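Bifunctional cytochrome P450/NADPH--P450 reductase (Deinococcus aerius, PDB 7F3H) is a self-sufficient haem monooxygenase that probably hydroxylates organic substrates, with electrons supplied from NADPH by a fused reductase domain. Local coordinates at residues G86-F91 / S95-W100. Numbering follows the deposited sequence.
Sequences GGDGLF and SFEPNW. With HEM (protoporphyrin IX containing Fe), chain E.
Leu90 and Trp100 make the apolar half of this contact, their side chains crossing at about a right angle. Methyl CD2 of Leu90 lies 3.5 Å from CD1 of Trp100, approaching the indole obliquely. The first torsion of Trp100 swings CG opposite the backbone N and beside the carbonyl carbon, which brings the indole N-H to the haem propionate. There its NE1 donates a hydrogen bond to O1A of that propionate at 3.1 Å; the N-H...O angle of 145° shows a bent bond, although the acceptor sits near the ring plane. Leu90 O also lies at the indole edge, in its plane, while CA of Ser95 packs over one face, 4.0 Å above it and offset toward the rim. Leu90 also packs on Ala103, His104 and Leu107 farther along the helix, and on Ile406.

The setting is the B-C region of the cytochrome P450 fold, where the start of the C helix supplies a tryptophan to a haem propionate, as in P450 BM3. Phe91 extends the wall of this pocket from the loop: its CE1 comes within 3.7 Å of CBD on the other propionate arm.

At the outer end, Asp88 and Asn99 meet through a polar pair. Asn99 ND2 donates to Asp88 OD2 at 3.3 Å; the bond is nearly straight (173°) but long and weak, and the amide and carboxylate planes are almost perpendicular, 85° apart. Glu97, at the N-cap position, lays OE1 3.6 Å from Asp88 CB. The two carboxylates approach to 4.3 Å between Asp88 OD2 and Glu97 OE1. The like charges would be expected to repel if both are ionised, and the Glu97 OE2 salt bridge to Arg83 probably offsets part of that.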
loop_
_atom_site.group_PDB
_atom_site.type_symbol
_atom_site.label_atom_id
_atom_site.label_comp_id
_atom_site.label_asym_id
_atom_site.label_seq_id
_atom_site.Cartn_x
_atom_site.Cartn_y
_atom_site.Cartn_z
ATOM N N GLY A 86 -9.369 -6.725 10.760
ATOM C CA GLY A 86 -8.750 -5.515 11.286
ATOM C C GLY A 86 -9.270 -5.000 12.622
ATOM O O GLY A 86 -8.569 -4.258 13.320
ATOM N N GLY A 87 -10.517 -5.360 12.950
ATOM C CA GLY A 87 -11.207 -4.921 14.146
ATOM C C GLY A 87 -11.329 -3.417 14.181
ATOM O O GLY A 87 -11.517 -2.747 13.156
ATOM N N ASP A 88 -11.150 -2.849 15.366
ATOM C CA ASP A 88 -11.118 -1.404 15.477
ATOM C C ASP A 88 -9.678 -0.902 15.540
ATOM O O ASP A 88 -9.359 0.025 16.283
ATOM C CB ASP A 88 -11.964 -0.919 16.658
ATOM C CG ASP A 88 -11.531 -1.485 17.986
ATOM O OD1 ASP A 88 -10.485 -2.172 18.070
ATOM O OD2 ASP A 88 -12.268 -1.240 18.967
ATOM N N GLY A 89 -8.796 -1.564 14.816
ATOM C CA GLY A 89 -7.511 -0.987 14.479
ATOM C C GLY A 89 -7.687 0.229 13.591
ATOM O O GLY A 89 -8.792 0.583 13.174
ATOM N N LEU A 90 -6.552 0.905 13.339
ATOM C CA LEU A 90 -6.563 2.210 12.675
ATOM C C LEU A 90 -7.163 2.158 11.275
ATOM O O LEU A 90 -7.731 3.156 10.812
ATOM C CB LEU A 90 -5.146 2.745 12.581
ATOM C CG LEU A 90 -4.603 3.240 13.906
ATOM C CD1 LEU A 90 -3.186 3.736 13.732
ATOM C CD2 LEU A 90 -5.524 4.321 14.408
ATOM N N PHE A 91 -7.025 1.027 10.558
ATOM C CA PHE A 91 -7.415 1.016 9.154
ATOM C C PHE A 91 -8.904 0.776 9.013
ATOM O O PHE A 91 -9.536 1.306 8.089
ATOM C CB PHE A 91 -6.635 -0.050 8.390
ATOM C CG PHE A 91 -6.856 -0.045 6.890
ATOM C CD1 PHE A 91 -6.142 0.818 6.060
ATOM C CD2 PHE A 91 -7.744 -0.944 6.295
ATOM C CE1 PHE A 91 -6.323 0.792 4.668
ATOM C CE2 PHE A 91 -7.932 -0.964 4.912
ATOM C CZ PHE A 91 -7.225 -0.090 4.098
ATOM N N SER A 95 -13.700 7.197 12.678
ATOM C CA SER A 95 -13.040 8.266 13.433
ATOM C C SER A 95 -13.671 8.469 14.803
ATOM O O SER A 95 -12.970 8.815 15.767
ATOM C CB SER A 95 -13.073 9.586 12.659
ATOM O OG SER A 95 -12.521 9.457 11.361
ATOM N N PHE A 96 -14.989 8.267 14.916
ATOM C CA PHE A 96 -15.641 8.558 16.184
ATOM C C PHE A 96 -15.453 7.451 17.224
ATOM O O PHE A 96 -15.592 7.724 18.419
ATOM C CB PHE A 96 -17.133 8.825 15.959
ATOM C CG PHE A 96 -17.820 7.751 15.208
ATOM C CD1 PHE A 96 -18.075 6.524 15.796
ATOM C CD2 PHE A 96 -18.173 7.943 13.885
ATOM C CE1 PHE A 96 -18.707 5.516 15.084
ATOM C CE2 PHE A 96 -18.802 6.939 13.170
ATOM C CZ PHE A 96 -19.077 5.732 13.769
ATOM N N GLU A 97 -15.116 6.227 16.817
ATOM C CA GLU A 97 -14.799 5.193 17.794
ATOM C C GLU A 97 -13.594 5.618 18.637
ATOM O O GLU A 97 -12.555 6.000 18.075
ATOM C CB GLU A 97 -14.508 3.869 17.095
ATOM C CG GLU A 97 -15.668 3.255 16.374
ATOM C CD GLU A 97 -15.301 1.909 15.751
ATOM O OE1 GLU A 97 -15.002 0.942 16.489
ATOM O OE2 GLU A 97 -15.300 1.825 14.503
ATOM N N PRO A 98 -13.676 5.529 19.971
ATOM C CA PRO A 98 -12.584 6.046 20.818
ATOM C C PRO A 98 -11.227 5.423 20.538
ATOM O O PRO A 98 -10.187 6.110 20.623
ATOM C CB PRO A 98 -13.059 5.683 22.236
ATOM C CG PRO A 98 -14.527 5.583 22.153
ATOM C CD PRO A 98 -14.850 5.106 20.755
ATOM N N ASN A 99 -11.199 4.122 20.211
ATOM C CA ASN A 99 -9.919 3.456 19.987
ATOM C C ASN A 99 -9.200 3.980 18.741
ATOM O O ASN A 99 -7.969 3.867 18.669
ATOM C CB ASN A 99 -10.106 1.935 19.919
ATOM C CG ASN A 99 -9.881 1.244 21.267
ATOM O OD1 ASN A 99 -9.150 1.727 22.137
ATOM N ND2 ASN A 99 -10.547 0.128 21.452
ATOM N N TRP A 100 -9.919 4.561 17.769
ATOM C CA TRP A 100 -9.208 5.167 16.649
ATOM C C TRP A 100 -8.341 6.321 17.136
ATOM O O TRP A 100 -7.119 6.316 16.946
ATOM C CB TRP A 100 -10.150 5.647 15.543
ATOM C CG TRP A 100 -9.293 6.250 14.439
ATOM C CD1 TRP A 100 -8.690 5.573 13.411
ATOM C CD2 TRP A 100 -8.873 7.627 14.301
ATOM N NE1 TRP A 100 -7.958 6.436 12.636
ATOM C CE2 TRP A 100 -8.053 7.702 13.154
ATOM C CE3 TRP A 100 -9.123 8.794 15.027
ATOM C CZ2 TRP A 100 -7.476 8.908 12.708
ATOM C CZ3 TRP A 100 -8.551 9.997 14.581
ATOM C CH2 TRP A 100 -7.740 10.040 13.430
HETATM C CHA HEM E . -3.700 3.937 5.510
HETATM C CHB HEM E . -0.272 1.316 7.743
HETATM C CHC HEM E . 2.288 1.172 3.598
HETATM C CHD HEM E . -1.275 3.533 1.309
HETATM C C1A HEM E . -2.994 3.251 6.466
HETATM C C2A HEM E . -3.439 3.005 7.821
HETATM C C3A HEM E . -2.487 2.312 8.467
HETATM C C4A HEM E . -1.434 2.025 7.506
HETATM C CMA HEM E . -2.535 1.843 9.944
HETATM C CAA HEM E . -4.740 3.572 8.411
HETATM C CBA HEM E . -4.392 4.905 9.083
HETATM C CGA HEM E . -5.597 5.535 9.784
HETATM O O1A HEM E . -5.400 5.969 10.951
HETATM O O2A HEM E . -6.766 5.531 9.291
HETATM C C1B HEM E . 0.745 1.076 6.842
HETATM C C2B HEM E . 2.001 0.387 7.113
HETATM C C3B HEM E . 2.717 0.401 5.974
HETATM C C4B HEM E . 1.911 1.025 4.941
HETATM C CMB HEM E . 2.414 -0.148 8.499
HETATM C CAB HEM E . 4.083 -0.234 5.631
HETATM C CBB HEM E . 4.775 -1.039 6.441
HETATM C C1C HEM E . 1.548 1.786 2.601
HETATM C C2C HEM E . 1.954 2.013 1.208
HETATM C C3C HEM E . 0.923 2.653 0.624
HETATM C C4C HEM E . -0.104 2.883 1.593
HETATM C CMC HEM E . 3.293 1.546 0.565
HETATM C CAC HEM E . 0.724 3.174 -0.792
HETATM C CBC HEM E . 1.660 3.061 -1.723
HETATM C C1D HEM E . -2.245 3.845 2.241
HETATM C C2D HEM E . -3.512 4.516 1.966
HETATM C C3D HEM E . -4.154 4.619 3.129
HETATM C C4D HEM E . -3.355 4.016 4.177
HETATM C CMD HEM E . -4.025 5.035 0.596
HETATM C CAD HEM E . -5.522 5.255 3.296
HETATM C CBD HEM E . -6.472 4.115 3.041
HETATM C CGD HEM E . -7.887 4.586 3.022
HETATM O O1D HEM E . -8.744 3.684 3.188
HETATM O O2D HEM E . -8.153 5.820 2.847
HETATM N NA HEM E . -1.783 2.611 6.307
HETATM N NB HEM E . 0.729 1.459 5.522
HETATM N NC HEM E . 0.279 2.319 2.786
HETATM N ND HEM E . -2.187 3.560 3.596
HETATM FE FE HEM E . -0.724 2.618 4.554
#